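Local structure of D-methionine-binding lipoprotein MetQ (Escherichia coli, 4YAH) at residues Glu181-Asp193 / Ala199-Leu211. The protein binds methionine as the substrate-binding lipoprotein of an ATP-driven D-methionine permease. Sequence-based numbering, arbitrary orientation.
Sequences ELEAPQLPRSLDD and AVINTTYASQIGL. With MET (methionine), chain B.
Pro185 lies flat over the Tyr205 ring: its CA sits 3.7 Å from the ring centroid, 8° off the normal, a CH-pi contact, while Thr204 CG2 covers the opposite face. With chi1 at -59°, the tyrosine CG stands beside its own backbone N, which lays the ring alongside Ala184 and Pro185. Next along the chain, Pro188 CG presses into the start of the same side chain, 3.5 Å from Tyr205 CB. Deeper in, Leu187 CB meets Ile201 CG2 at 3.8 Å, and Leu191 splits its branches, CD2 onto Ala199 CB and CD1 onto Ile201 CD1. This tight part packs the short helical turn after strand 178-182 against the end of strand 196-201 and the helix beginning at Thr203, both strands belonging to one mixed sheet. The looser side is at Ile209, an exposed residue whose CD1 brushes Pro188 CB, and at a water bridging Pro185 O and Gln208 OE1. An alanine in place of Tyr205 would probably leave Pro185 without its aromatic partner and open a gap between it and Thr204 CG2. No direct hydrogen bond crosses the interface; a second water joins Ala184 O to Asn202 N and OD1. Asn202 and Thr204 line the methionine pocket from this lobe of the two-lobed binding protein, and Asn202 ND2 donates to the ligand's OXT (2.8 Å, 167°). Apolar packing thus holds the segments together, and the water, donating to OD1, probably helps keep the amide N-H toward the ligand.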
loop_
_atom_site.group_PDB
_atom_site.type_symbol
_atom_site.label_atom_id
_atom_site.label_comp_id
_atom_site.label_asym_id
_atom_site.label_seq_id
_atom_site.Cartn_x
_atom_site.Cartn_y
_atom_site.Cartn_z
ATOM N N GLU A 181 -15.131 7.960 2.414
ATOM C CA GLU A 181 -13.681 8.095 2.335
ATOM C C GLU A 181 -13.085 8.178 3.725
ATOM O O GLU A 181 -13.462 9.043 4.505
ATOM C CB GLU A 181 -13.304 9.335 1.525
ATOM C CG GLU A 181 -13.900 9.338 0.142
ATOM C CD GLU A 181 -13.565 10.585 -0.658
ATOM O OE1 GLU A 181 -12.517 11.210 -0.386
ATOM O OE2 GLU A 181 -14.357 10.937 -1.558
ATOM N N LEU A 182 -12.155 7.272 4.028
ATOM C CA LEU A 182 -11.530 7.202 5.355
ATOM C C LEU A 182 -10.025 7.192 5.228
ATOM O O LEU A 182 -9.475 6.794 4.205
ATOM C CB LEU A 182 -11.971 5.940 6.112
ATOM C CG LEU A 182 -13.480 5.772 6.284
ATOM C CD1 LEU A 182 -13.802 4.392 6.850
ATOM C CD2 LEU A 182 -14.028 6.888 7.160
ATOM N N GLU A 183 -9.347 7.611 6.286
ATOM C CA GLU A 183 -7.900 7.448 6.349
ATOM C C GLU A 183 -7.546 5.960 6.236
ATOM O O GLU A 183 -8.151 5.130 6.915
ATOM C CB GLU A 183 -7.362 8.028 7.659
ATOM C CG GLU A 183 -7.631 9.526 7.837
ATOM C CD GLU A 183 -6.659 10.403 7.067
ATOM O OE1 GLU A 183 -5.478 10.012 6.939
ATOM O OE2 GLU A 183 -7.074 11.488 6.591
ATOM N N ALA A 184 -6.564 5.631 5.397
ATOM C CA ALA A 184 -6.249 4.239 5.092
ATOM C C ALA A 184 -6.150 3.336 6.339
ATOM O O ALA A 184 -6.654 2.217 6.320
ATOM C CB ALA A 184 -4.964 4.152 4.278
ATOM N N PRO A 185 -5.492 3.794 7.424
ATOM C CA PRO A 185 -5.365 2.886 8.574
ATOM C C PRO A 185 -6.672 2.599 9.296
ATOM O O PRO A 185 -6.703 1.686 10.105
ATOM C CB PRO A 185 -4.414 3.636 9.526
ATOM C CG PRO A 185 -3.758 4.677 8.683
ATOM C CD PRO A 185 -4.758 5.048 7.638
ATOM N N GLN A 186 -7.714 3.377 9.014
ATOM C CA GLN A 186 -9.004 3.202 9.666
ATOM C C GLN A 186 -9.846 2.174 8.949
ATOM O O GLN A 186 -10.903 1.796 9.455
ATOM C CB GLN A 186 -9.764 4.526 9.722
ATOM C CG GLN A 186 -9.036 5.602 10.506
ATOM C CD GLN A 186 -8.946 5.266 11.982
ATOM O OE1 GLN A 186 -9.970 5.108 12.652
ATOM N NE2 GLN A 186 -7.723 5.129 12.492
ATOM N N LEU A 187 -9.402 1.723 7.781
ATOM C CA LEU A 187 -10.282 0.874 6.966
ATOM C C LEU A 187 -10.565 -0.501 7.629
ATOM O O LEU A 187 -11.697 -0.965 7.603
ATOM C CB LEU A 187 -9.702 0.715 5.564
ATOM C CG LEU A 187 -10.028 1.894 4.636
ATOM C CD1 LEU A 187 -11.499 1.802 4.205
ATOM C CD2 LEU A 187 -9.770 3.225 5.255
ATOM N N PRO A 188 -9.571 -1.134 8.281
ATOM C CA PRO A 188 -9.926 -2.407 8.946
ATOM C C PRO A 188 -11.046 -2.280 9.996
ATOM O O PRO A 188 -11.999 -3.081 9.998
ATOM C CB PRO A 188 -8.608 -2.832 9.599
ATOM C CG PRO A 188 -7.575 -2.271 8.652
ATOM C CD PRO A 188 -8.114 -0.918 8.281
ATOM N N ARG A 189 -10.975 -1.285 10.867
ATOM C CA ARG A 189 -12.001 -1.160 11.904
ATOM C C ARG A 189 -13.345 -0.725 11.285
ATOM O O ARG A 189 -14.406 -0.950 11.880
ATOM C CB ARG A 189 -11.586 -0.182 12.998
ATOM C CG ARG A 189 -11.541 1.265 12.578
ATOM C CD ARG A 189 -11.049 2.145 13.720
ATOM N NE ARG A 189 -9.610 2.034 13.918
ATOM C CZ ARG A 189 -8.944 2.669 14.877
ATOM N NH1 ARG A 189 -9.583 3.456 15.738
ATOM N NH2 ARG A 189 -7.636 2.508 14.980
ATOM N N SER A 190 -13.305 -0.126 10.096
ATOM C CA SER A 190 -14.537 0.348 9.443
ATOM C C SER A 190 -15.486 -0.818 9.131
ATOM O O SER A 190 -16.714 -0.646 9.025
ATOM C CB SER A 190 -14.214 1.135 8.152
ATOM O OG SER A 190 -13.991 0.279 7.043
ATOM N N LEU A 191 -14.923 -2.012 9.000
ATOM C CA LEU A 191 -15.714 -3.203 8.673
ATOM C C LEU A 191 -16.774 -3.517 9.713
ATOM O O LEU A 191 -17.791 -4.132 9.391
ATOM C CB LEU A 191 -14.818 -4.425 8.538
ATOM C CG LEU A 191 -13.875 -4.451 7.338
ATOM C CD1 LEU A 191 -12.898 -5.581 7.483
ATOM C CD2 LEU A 191 -14.672 -4.577 6.021
ATOM N N ASP A 192 -16.521 -3.135 10.963
ATOM C CA ASP A 192 -17.453 -3.398 12.052
ATOM C C ASP A 192 -18.509 -2.305 12.201
ATOM O O ASP A 192 -19.442 -2.456 12.986
ATOM C CB ASP A 192 -16.694 -3.529 13.388
ATOM C CG ASP A 192 -15.718 -4.707 13.416
ATOM O OD1 ASP A 192 -16.132 -5.834 13.057
ATOM O OD2 ASP A 192 -14.532 -4.510 13.836
ATOM N N ASP A 193 -18.355 -1.189 11.492
ATOM C CA ASP A 193 -19.335 -0.110 11.569
ATOM C C ASP A 193 -20.683 -0.625 11.059
ATOM O O ASP A 193 -20.738 -1.365 10.069
ATOM C CB ASP A 193 -18.888 1.104 10.760
ATOM C CG ASP A 193 -19.855 2.278 10.881
ATOM O OD1 ASP A 193 -19.619 3.162 11.732
ATOM O OD2 ASP A 193 -20.850 2.323 10.125
ATOM N N ALA A 199 -15.590 -2.691 2.174
ATOM C CA ALA A 199 -14.429 -1.798 2.278
ATOM C C ALA A 199 -13.306 -2.243 1.349
ATOM O O ALA A 199 -12.953 -3.422 1.316
ATOM C CB ALA A 199 -13.913 -1.745 3.709
ATOM N N VAL A 200 -12.725 -1.290 0.631
ATOM C CA VAL A 200 -11.521 -1.548 -0.154
ATOM C C VAL A 200 -10.344 -1.152 0.730
ATOM O O VAL A 200 -10.228 0.001 1.121
ATOM C CB VAL A 200 -11.506 -0.767 -1.473
ATOM C CG1 VAL A 200 -10.236 -1.048 -2.239
ATOM C CG2 VAL A 200 -12.701 -1.159 -2.319
ATOM N N ILE A 201 -9.502 -2.127 1.051
ATOM C CA ILE A 201 -8.494 -1.971 2.094
ATOM C C ILE A 201 -7.112 -2.354 1.588
ATOM O O ILE A 201 -6.917 -3.449 1.071
ATOM C CB ILE A 201 -8.799 -2.845 3.329
ATOM C CG1 ILE A 201 -10.266 -2.698 3.738
ATOM C CG2 ILE A 201 -7.883 -2.479 4.476
ATOM C CD1 ILE A 201 -10.677 -3.493 4.993
ATOM N N ASN A 202 -6.144 -1.453 1.744
ATOM C CA ASN A 202 -4.772 -1.808 1.436
ATOM C C ASN A 202 -4.351 -3.041 2.210
ATOM O O ASN A 202 -4.620 -3.166 3.391
ATOM C CB ASN A 202 -3.805 -0.669 1.778
ATOM C CG ASN A 202 -4.164 0.631 1.098
ATOM O OD1 ASN A 202 -4.947 1.425 1.624
ATOM N ND2 ASN A 202 -3.579 0.872 -0.074
ATOM N N THR A 203 -3.634 -3.930 1.551
ATOM C CA THR A 203 -3.192 -5.146 2.201
ATOM C C THR A 203 -2.321 -4.864 3.422
ATOM O O THR A 203 -2.321 -5.666 4.349
ATOM C CB THR A 203 -2.470 -6.030 1.198
ATOM O OG1 THR A 203 -3.346 -6.244 0.088
ATOM C CG2 THR A 203 -2.105 -7.367 1.803
ATOM N N THR A 204 -1.635 -3.713 3.423
ATOM C CA THR A 204 -0.909 -3.188 4.600
ATOM C C THR A 204 -1.725 -3.338 5.884
ATOM O O THR A 204 -1.270 -3.881 6.886
ATOM C CB THR A 204 -0.605 -1.682 4.460
ATOM O OG1 THR A 204 0.001 -1.405 3.191
ATOM C CG2 THR A 204 0.310 -1.210 5.576
ATOM N N TYR A 205 -2.944 -2.818 5.819
ATOM C CA TYR A 205 -3.829 -2.749 6.974
ATOM C C TYR A 205 -4.766 -3.950 7.070
ATOM O O TYR A 205 -5.058 -4.389 8.177
ATOM C CB TYR A 205 -4.587 -1.416 6.937
ATOM C CG TYR A 205 -3.632 -0.225 6.943
ATOM C CD1 TYR A 205 -3.459 0.562 5.813
ATOM C CD2 TYR A 205 -2.904 0.091 8.086
ATOM C CE1 TYR A 205 -2.569 1.633 5.811
ATOM C CE2 TYR A 205 -2.005 1.166 8.100
ATOM C CZ TYR A 205 -1.854 1.929 6.954
ATOM O OH TYR A 205 -0.981 3.007 6.952
ATOM N N ALA A 206 -5.200 -4.513 5.939
ATOM C CA ALA A 206 -5.980 -5.759 5.960
ATOM C C ALA A 206 -5.224 -6.862 6.695
ATOM O O ALA A 206 -5.800 -7.643 7.461
ATOM C CB ALA A 206 -6.301 -6.202 4.551
ATOM N N SER A 207 -3.913 -6.903 6.492
ATOM C CA SER A 207 -3.097 -7.946 7.098
ATOM C C SER A 207 -3.007 -7.788 8.627
ATOM O O SER A 207 -2.730 -8.750 9.331
ATOM C CB SER A 207 -1.693 -7.942 6.497
ATOM O OG SER A 207 -0.971 -6.821 6.956
ATOM N N GLN A 208 -3.234 -6.583 9.134
ATOM C CA GLN A 208 -3.198 -6.352 10.578
ATOM C C GLN A 208 -4.306 -7.101 11.311
ATOM O O GLN A 208 -4.139 -7.443 12.477
ATOM C CB GLN A 208 -3.296 -4.863 10.887
ATOM C CG GLN A 208 -2.085 -4.062 10.396
ATOM C CD GLN A 208 -2.200 -2.591 10.718
ATOM O OE1 GLN A 208 -3.239 -2.125 11.177
ATOM N NE2 GLN A 208 -1.138 -1.843 10.454
ATOM N N ILE A 209 -5.434 -7.341 10.642
ATOM C CA ILE A 209 -6.502 -8.141 11.240
ATOM C C ILE A 209 -6.663 -9.495 10.539
ATOM O O ILE A 209 -7.729 -10.121 10.583
ATOM C CB ILE A 209 -7.828 -7.370 11.240
ATOM C CG1 ILE A 209 -8.183 -6.901 9.842
ATOM C CG2 ILE A 209 -7.702 -6.177 12.180
ATOM C CD1 ILE A 209 -9.653 -6.511 9.691
ATOM N N GLY A 210 -5.581 -9.951 9.914
ATOM C CA GLY A 210 -5.493 -11.325 9.452
ATOM C C GLY A 210 -6.248 -11.624 8.170
ATOM O O GLY A 210 -6.569 -12.781 7.887
ATOM N N LEU A 211 -6.522 -10.582 7.391
ATOM C CA LEU A 211 -7.194 -10.727 6.105
ATOM C C LEU A 211 -6.189 -10.660 4.964
ATOM O O LEU A 211 -5.230 -9.887 5.018
ATOM C CB LEU A 211 -8.244 -9.640 5.914
ATOM C CG LEU A 211 -9.319 -9.549 6.991
ATOM C CD1 LEU A 211 -10.257 -8.388 6.690
ATOM C CD2 LEU A 211 -10.077 -10.840 7.071
HETATM N N MET B . 1.222 -1.003 0.513
HETATM C CA MET B . 0.221 -0.085 -0.032
HETATM C C MET B . -0.398 -0.698 -1.265
HETATM O O MET B . 0.352 -1.149 -2.137
HETATM C CB MET B . 0.852 1.266 -0.382
HETATM C CG MET B . -0.145 2.344 -0.778
HETATM S SD MET B . 0.613 3.927 -1.199
HETATM C CE MET B . 1.067 4.514 0.433
HETATM O OXT MET B . -1.638 -0.719 -1.401
HETATM O O HOH W 1 -6.390 0.799 3.796
HETATM O O HOH W 2 -4.621 0.422 11.621
#